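Long-range contacts in tRNA (cytosine(38)-C(5))-methyltransferase (Schizosaccharomyces pombe, PDB 6FDF), which methylates cytosine 38 in the anticodon loop of tRNA(Asp), and less efficiently that of tRNA(Glu), using S-adenosyl-L-methionine as methyl donor: residues Y170-L175 and S326-P331; L123-Q128 and R166-G171; N117-I122 and C146-I151. One frame throughout, in Å; residues are numbered along the deposited sequence.

Contact 1: residues Y170-L175 and S326-P331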
# COMPACT_ATOMS: atom_id res chain seq x y z
N TYR A 170 7.25 -4.37 -6.81
CA TYR A 170 7.68 -2.99 -7.04
C TYR A 170 8.50 -2.91 -8.31
O TYR A 170 9.39 -3.74 -8.54
CB TYR A 170 8.51 -2.45 -5.87
CG TYR A 170 7.78 -2.46 -4.56
CD1 TYR A 170 7.04 -1.36 -4.15
CD2 TYR A 170 7.89 -3.55 -3.70
CE1 TYR A 170 6.39 -1.36 -2.93
CE2 TYR A 170 7.24 -3.55 -2.48
CZ TYR A 170 6.50 -2.45 -2.10
OH TYR A 170 5.85 -2.45 -0.89
N GLY A 171 8.22 -1.90 -9.12
CA GLY A 171 9.05 -1.55 -10.25
C GLY A 171 9.63 -0.16 -10.08
O GLY A 171 8.89 0.79 -9.82
N LEU A 172 10.96 -0.05 -10.16
CA LEU A 172 11.67 1.22 -10.07
C LEU A 172 12.34 1.46 -11.41
O LEU A 172 13.12 0.62 -11.87
CB LEU A 172 12.70 1.19 -8.94
CG LEU A 172 12.25 1.42 -7.50
CD1 LEU A 172 11.26 0.36 -7.04
CD2 LEU A 172 13.45 1.46 -6.57
N ALA A 173 12.06 2.61 -12.03
CA ALA A 173 12.57 2.91 -13.36
C ALA A 173 13.29 4.25 -13.36
O ALA A 173 12.75 5.24 -12.86
CB ALA A 173 11.44 2.92 -14.40
N ARG A 174 14.50 4.28 -13.92
CA ARG A 174 15.25 5.51 -14.15
C ARG A 174 15.45 5.70 -15.64
O ARG A 174 15.95 4.80 -16.32
CB ARG A 174 16.62 5.48 -13.46
CG ARG A 174 16.60 5.37 -11.95
CD ARG A 174 18.01 5.16 -11.46
NE ARG A 174 18.12 5.20 -10.01
CZ ARG A 174 19.20 4.80 -9.33
NH1 ARG A 174 19.22 4.85 -8.00
NH2 ARG A 174 20.25 4.31 -9.99
N LEU A 175 15.09 6.88 -16.15
CA LEU A 175 15.32 7.21 -17.55
C LEU A 175 16.82 7.34 -17.84
O LEU A 175 17.56 7.99 -17.09
CB LEU A 175 14.61 8.51 -17.89
CG LEU A 175 14.66 8.98 -19.35
CD1 LEU A 175 13.87 8.05 -20.25
CD2 LEU A 175 14.12 10.39 -19.44
N SER A 326 14.02 6.39 -1.59
CA SER A 326 15.40 6.81 -1.34
C SER A 326 16.36 6.19 -2.35
O SER A 326 17.23 6.88 -2.91
CB SER A 326 15.81 6.42 0.08
OG SER A 326 15.02 7.11 1.03
N LEU A 327 16.22 4.89 -2.60
CA LEU A 327 17.03 4.22 -3.60
C LEU A 327 16.79 4.81 -4.99
O LEU A 327 17.74 5.14 -5.71
CB LEU A 327 16.73 2.72 -3.60
CG LEU A 327 17.48 1.91 -4.65
CD1 LEU A 327 18.98 1.98 -4.40
CD2 LEU A 327 17.00 0.47 -4.65
N LEU A 328 15.52 4.94 -5.38
CA LEU A 328 15.19 5.38 -6.73
C LEU A 328 15.82 6.73 -7.06
O LEU A 328 16.37 6.91 -8.15
CB LEU A 328 13.67 5.45 -6.87
CG LEU A 328 13.09 5.90 -8.22
CD1 LEU A 328 13.55 4.98 -9.34
CD2 LEU A 328 11.56 5.95 -8.14
N LEU A 329 15.75 7.68 -6.13
CA LEU A 329 16.11 9.06 -6.41
C LEU A 329 17.57 9.39 -6.08
O LEU A 329 17.92 10.57 -6.07
CB LEU A 329 15.19 10.01 -5.65
CG LEU A 329 13.70 9.83 -5.94
CD1 LEU A 329 12.89 10.73 -5.02
CD2 LEU A 329 13.40 10.13 -7.40
N GLU A 330 18.41 8.39 -5.80
CA GLU A 330 19.81 8.67 -5.50
C GLU A 330 20.53 9.52 -6.55
O GLU A 330 21.30 10.41 -6.15
CB GLU A 330 20.59 7.36 -5.27
CG GLU A 330 20.19 6.67 -3.97
CD GLU A 330 21.10 5.51 -3.60
OE1 GLU A 330 21.84 5.01 -4.48
OE2 GLU A 330 21.07 5.10 -2.42
N PRO A 331 20.35 9.31 -7.86
CA PRO A 331 21.09 10.14 -8.83
C PRO A 331 20.76 11.63 -8.76
O PRO A 331 21.45 12.42 -9.40
CB PRO A 331 20.69 9.56 -10.19
CG PRO A 331 20.28 8.16 -9.89
CD PRO A 331 19.59 8.26 -8.56
O HOH W 1 21.24 3.36 -6.66
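Leu-327 and Leu-328, in the last turn of helix 318-328, lie against Leu-172 and Arg-174 of strand 168-175, part of the helix-on-sheet packing of the Rossmann-like methyltransferase fold. Leu-327 meets Leu-172 at roughly a right angle, CD2 to CD2, 4.2 Å apart. Its carbonyl O receives NH1 of Arg-174 at 2.7 Å in a bent bond (137°) that lies close to the guanidinium plane. Leu-328 turns CG away from its backbone N (chi1 180°), which brings CD1 under the strand, 3.9 Å from Leu-172 CB and 3.6 Å from Ala-173 O. The carbonyl O of Leu-328 takes the NE of Arg-174 at 3.1 Å and a straighter 155°. Two carbonyls at the C-terminal end of the helix thus share one guanidinium, whose charge probably suits the negative end of the helix dipole; Phe-177 and Trp-181 add cation-pi contacts. An alanine at Arg-174 would leave both carbonyls without this donor and would probably let the helix end shift from the strand. Glu-330 does not form a salt bridge with Arg-174; water 1 joins its OE1 to NH1 instead. Finally, Pro-331 lays its ring over one face of the guanidinium, with CD 3.3 Å above the plane and displaced toward the NH1 rim.

Contact 2: residues L123-Q128 and R166-G171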
# COMPACT_ATOMS: atom_id res chain seq x y z
N LEU A 123 7.91 5.02 -10.18
CA LEU A 123 7.76 4.00 -9.15
C LEU A 123 6.40 3.36 -9.32
O LEU A 123 5.38 4.06 -9.31
CB LEU A 123 7.89 4.61 -7.75
CG LEU A 123 7.59 3.64 -6.61
CD1 LEU A 123 8.60 2.55 -6.61
CD2 LEU A 123 7.59 4.38 -5.27
N ILE A 124 6.37 2.04 -9.47
CA ILE A 124 5.15 1.27 -9.65
C ILE A 124 5.04 0.27 -8.52
O ILE A 124 6.02 -0.42 -8.21
CB ILE A 124 5.13 0.55 -11.01
CG1 ILE A 124 5.42 1.53 -12.15
CG2 ILE A 124 3.77 -0.12 -11.25
CD1 ILE A 124 5.54 0.87 -13.50
N GLU A 125 3.87 0.18 -7.90
CA GLU A 125 3.60 -0.80 -6.85
C GLU A 125 2.38 -1.63 -7.24
O GLU A 125 1.42 -1.10 -7.80
CB GLU A 125 3.38 -0.11 -5.50
CG GLU A 125 3.32 -1.06 -4.32
CD GLU A 125 1.90 -1.37 -3.87
OE1 GLU A 125 0.95 -0.97 -4.56
OE2 GLU A 125 1.75 -2.00 -2.80
N ASN A 126 2.42 -2.93 -6.96
CA ASN A 126 1.27 -3.76 -7.28
C ASN A 126 1.30 -5.01 -6.41
O ASN A 126 2.23 -5.23 -5.63
CB ASN A 126 1.25 -4.12 -8.77
CG ASN A 126 -0.14 -4.12 -9.34
OD1 ASN A 126 -0.80 -5.15 -9.40
ND2 ASN A 126 -0.62 -2.94 -9.73
N VAL A 127 0.26 -5.84 -6.55
CA VAL A 127 0.17 -7.08 -5.78
C VAL A 127 1.12 -8.12 -6.36
O VAL A 127 1.48 -8.09 -7.55
CB VAL A 127 -1.27 -7.61 -5.75
CG1 VAL A 127 -2.21 -6.57 -5.15
CG2 VAL A 127 -1.72 -8.02 -7.14
N GLN A 128 1.55 -9.04 -5.51
CA GLN A 128 2.34 -10.18 -5.96
C GLN A 128 1.58 -10.93 -7.05
O GLN A 128 0.38 -11.16 -6.95
CB GLN A 128 2.65 -11.10 -4.79
CG GLN A 128 3.56 -12.26 -5.14
CD GLN A 128 4.00 -13.03 -3.91
OE1 GLN A 128 3.34 -12.99 -2.87
NE2 GLN A 128 5.11 -13.75 -4.02
N ARG A 166 2.82 -8.35 3.95
CA ARG A 166 2.16 -7.63 2.87
C ARG A 166 3.07 -7.66 1.65
O ARG A 166 3.66 -6.64 1.27
CB ARG A 166 1.83 -6.20 3.30
CG ARG A 166 0.83 -5.45 2.40
CD ARG A 166 0.44 -4.11 3.01
NE ARG A 166 -0.61 -3.44 2.24
CZ ARG A 166 -1.90 -3.78 2.29
NH1 ARG A 166 -2.29 -4.76 3.09
NH2 ARG A 166 -2.79 -3.13 1.56
N SER A 167 3.22 -8.83 1.04
CA SER A 167 4.11 -8.98 -0.09
C SER A 167 3.57 -8.21 -1.28
O SER A 167 2.39 -8.34 -1.63
CB SER A 167 4.30 -10.46 -0.45
OG SER A 167 4.95 -11.15 0.60
N ARG A 168 4.42 -7.39 -1.88
CA ARG A 168 4.03 -6.56 -3.01
C ARG A 168 5.15 -6.55 -4.04
O ARG A 168 6.32 -6.67 -3.69
CB ARG A 168 3.72 -5.12 -2.58
CG ARG A 168 2.51 -5.01 -1.66
CD ARG A 168 1.26 -5.40 -2.44
NE ARG A 168 0.03 -5.07 -1.74
CZ ARG A 168 -0.71 -5.95 -1.06
NH1 ARG A 168 -1.84 -5.55 -0.48
NH2 ARG A 168 -0.33 -7.22 -0.97
N TRP A 169 4.76 -6.40 -5.30
CA TRP A 169 5.70 -6.18 -6.39
C TRP A 169 5.99 -4.69 -6.51
O TRP A 169 5.10 -3.86 -6.33
CB TRP A 169 5.11 -6.70 -7.71
CG TRP A 169 5.97 -6.48 -8.92
CD1 TRP A 169 6.89 -7.35 -9.43
CD2 TRP A 169 5.96 -5.34 -9.79
NE1 TRP A 169 7.47 -6.81 -10.56
CE2 TRP A 169 6.92 -5.58 -10.80
CE3 TRP A 169 5.24 -4.14 -9.81
CZ2 TRP A 169 7.17 -4.67 -11.82
CZ3 TRP A 169 5.50 -3.23 -10.83
CH2 TRP A 169 6.46 -3.50 -11.82
N TYR A 170 7.25 -4.37 -6.81
CA TYR A 170 7.68 -2.99 -7.04
C TYR A 170 8.50 -2.91 -8.31
O TYR A 170 9.39 -3.74 -8.54
CB TYR A 170 8.51 -2.45 -5.87
CG TYR A 170 7.78 -2.46 -4.56
CD1 TYR A 170 7.04 -1.36 -4.15
CD2 TYR A 170 7.89 -3.55 -3.70
CE1 TYR A 170 6.39 -1.36 -2.93
CE2 TYR A 170 7.24 -3.55 -2.48
CZ TYR A 170 6.50 -2.45 -2.10
OH TYR A 170 5.85 -2.45 -0.89
N GLY A 171 8.22 -1.90 -9.12
CA GLY A 171 9.05 -1.55 -10.25
C GLY A 171 9.63 -0.16 -10.08
O GLY A 171 8.89 0.79 -9.82
O HOH W 2 3.40 -1.57 -0.32
O HOH W 3 -0.21 -2.30 -1.35
O HOH W 4 0.19 -9.40 -3.10
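Glu-125 OE2 accepts a hydrogen bond from water 2 (3.0 Å), which also bonds to Tyr-170 OH, and faces Arg-168 in a long salt bridge, 3.7 Å from its NE. Water 3, bonded to Arg-168 NE (2.8 Å), lies unusually close to OE2. A bend at chi2 (-100°) turns the Glu-125 carboxylate toward Arg-168, and Glu-125 CG rests 3.4 Å from Tyr-170 CE1. The other carboxylate oxygen, OE1, is hydrogen-bonded to Ser-82 OG. Arg-168 also returns NH2 to Ser-167 O (3.0 Å), which helps fix the rotation of the guanidinium. Glu-125, Asn-126 and Val-127 form the Glu-Asn-Val signature of cytosine-C5 methyltransferases, and Arg-166 to Arg-168 the Arg-X-Arg motif paired with it; the Asn-126 side chain comes within about 4 Å of that of Cys-85, the predicted active-site residue. The backbones run antiparallel, with reciprocal hydrogen bonds joining Ile-124 to Gly-171 and Asn-126 to Trp-169. On the face bearing Ile-124 and Trp-169, Ile-124 CG2 abuts the indole edge at CZ3, 3.6 Å away. Gly-171 N lies over that indole, where a beta carbon would strike CH2. Strand 121-127 is flanked by strand 78-81 and by 168-175, beyond which comes 148-155; helix 318-328 packs on Leu-123 and Tyr-170, on the face opposite the indole.

Contact 3: residues N117-I122 and C146-I151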
# COMPACT_ATOMS: atom_id res chain seq x y z
N ASN A 117 8.23 15.71 -22.10
CA ASN A 117 9.39 15.45 -21.26
C ASN A 117 9.13 14.19 -20.44
O ASN A 117 8.40 14.24 -19.45
CB ASN A 117 9.70 16.64 -20.35
CG ASN A 117 9.94 17.91 -21.13
OD1 ASN A 117 9.14 18.84 -21.10
ND2 ASN A 117 11.06 17.95 -21.85
N LEU A 118 9.69 13.07 -20.88
CA LEU A 118 9.53 11.82 -20.16
C LEU A 118 9.94 12.01 -18.70
O LEU A 118 10.96 12.67 -18.43
CB LEU A 118 10.38 10.72 -20.79
CG LEU A 118 9.97 10.18 -22.16
CD1 LEU A 118 11.09 9.32 -22.72
CD2 LEU A 118 8.69 9.37 -22.02
N PRO A 119 9.18 11.48 -17.74
CA PRO A 119 9.63 11.57 -16.35
C PRO A 119 10.94 10.83 -16.18
O PRO A 119 11.17 9.78 -16.79
CB PRO A 119 8.49 10.90 -15.56
CG PRO A 119 7.80 10.02 -16.56
CD PRO A 119 7.92 10.74 -17.88
N GLU A 120 11.82 11.39 -15.36
CA GLU A 120 13.11 10.75 -15.16
C GLU A 120 13.03 9.57 -14.21
O GLU A 120 13.93 8.72 -14.21
CB GLU A 120 14.13 11.79 -14.67
CG GLU A 120 14.47 12.81 -15.75
CD GLU A 120 15.46 13.87 -15.29
OE1 GLU A 120 15.87 13.84 -14.11
OE2 GLU A 120 15.82 14.74 -16.11
N TYR A 121 11.98 9.51 -13.39
CA TYR A 121 11.83 8.44 -12.41
C TYR A 121 10.38 7.99 -12.36
O TYR A 121 9.47 8.82 -12.37
CB TYR A 121 12.28 8.88 -11.01
CG TYR A 121 13.70 9.40 -10.99
CD1 TYR A 121 13.97 10.73 -11.31
CD2 TYR A 121 14.76 8.57 -10.70
CE1 TYR A 121 15.28 11.20 -11.32
CE2 TYR A 121 16.06 9.03 -10.70
CZ TYR A 121 16.31 10.35 -11.01
OH TYR A 121 17.60 10.81 -11.01
N ILE A 122 10.17 6.68 -12.28
CA ILE A 122 8.84 6.10 -12.15
C ILE A 122 8.90 5.02 -11.08
O ILE A 122 9.82 4.20 -11.06
CB ILE A 122 8.34 5.50 -13.48
CG1 ILE A 122 8.34 6.56 -14.58
CG2 ILE A 122 6.95 4.90 -13.30
CD1 ILE A 122 8.01 6.00 -15.94
N CYS A 146 11.27 3.24 -24.27
CA CYS A 146 11.43 4.65 -23.96
C CYS A 146 12.70 4.94 -23.17
O CYS A 146 12.83 6.04 -22.60
CB CYS A 146 10.21 5.18 -23.21
SG CYS A 146 8.73 5.34 -24.24
N GLY A 147 13.64 4.01 -23.12
CA GLY A 147 14.96 4.28 -22.57
C GLY A 147 15.09 4.15 -21.07
O GLY A 147 16.09 4.61 -20.52
N TYR A 148 14.11 3.54 -20.40
CA TYR A 148 14.20 3.37 -18.95
C TYR A 148 15.00 2.13 -18.58
O TYR A 148 14.96 1.10 -19.26
CB TYR A 148 12.80 3.27 -18.33
CG TYR A 148 12.04 4.57 -18.34
CD1 TYR A 148 11.28 4.94 -19.45
CD2 TYR A 148 12.10 5.44 -17.26
CE1 TYR A 148 10.59 6.13 -19.47
CE2 TYR A 148 11.41 6.64 -17.27
CZ TYR A 148 10.65 6.98 -18.38
OH TYR A 148 9.96 8.16 -18.42
N ASN A 149 15.72 2.25 -17.46
CA ASN A 149 16.35 1.14 -16.77
C ASN A 149 15.41 0.72 -15.65
O ASN A 149 15.20 1.49 -14.70
CB ASN A 149 17.72 1.56 -16.23
CG ASN A 149 18.53 0.39 -15.68
OD1 ASN A 149 17.99 -0.49 -15.01
ND2 ASN A 149 19.84 0.40 -15.94
N LEU A 150 14.80 -0.46 -15.78
CA LEU A 150 13.80 -0.94 -14.83
C LEU A 150 14.37 -2.07 -13.98
O LEU A 150 14.92 -3.04 -14.51
CB LEU A 150 12.55 -1.44 -15.57
CG LEU A 150 11.45 -2.09 -14.72
CD1 LEU A 150 10.74 -1.07 -13.85
CD2 LEU A 150 10.45 -2.83 -15.61
N ILE A 151 14.24 -1.94 -12.66
CA ILE A 151 14.48 -3.06 -11.75
C ILE A 151 13.18 -3.36 -11.02
O ILE A 151 12.33 -2.48 -10.85
CB ILE A 151 15.63 -2.77 -10.75
CG1 ILE A 151 15.30 -1.56 -9.88
CG2 ILE A 151 16.94 -2.57 -11.51
CD1 ILE A 151 16.26 -1.40 -8.70
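Tyr-148 sends its side chain to the 117-122 segment, where its OH donates to Pro-119 O at 2.6 Å, in the carbonyl plane and on a lone pair. The nearest CA of that segment, Glu-120's, is 8.4 Å from Tyr-148 CA, because strand 168-175 runs between strands 121-127 and 148-155 in the sheet; the ring spans this gap, touching Ala-173 and Leu-175 of the middle strand. With CG opposite the carbonyl carbon (chi1 -71°) and the ring turned nearly square to the CA-CB-CG plane (chi2 86°), the phenol meets Pro-119 O at its edge. Ile-122 holds CD1 at the end of an extended branch (chi2 173°), 3.7 Å from both CE2 and CZ of Tyr-148. Leu-118 puts CB 3.5 Å from Tyr-148 OH and CD1 3.7 Å from Cys-146 O. Next to Cys-146, Gly-147 is the positive-phi residue of a Schellman motif that closes helix 134-145 and leads into strand 148-155. The contact is therefore mostly apolar packing with one directional bond: the carbonyl of Pro-119 gains a partner, and the phenol is held by its hydroxyl as well as by its ring.

Overall arrangement
All three contacts build on the large mixed sheet, and strand 168-175 links them: it supplies a segment to contacts 1 and 2 and runs between the two strands of contact 3. Contact 2 is the most central, about 8 Å from the chain centre, and joins neighbouring strands by backbone bonds beside the predicted active site, with water-mediated polar links. Contact 1, also largely buried, fastens a helix end to the same strand through a charged side chain, its centre about 14 Å from that of contact 2. Contact 3 is only partly buried, farther out, and relies on a phenol reaching across the sheet. Leu-123 packs on Leu-172 and Leu-328, connecting contacts 1 and 2.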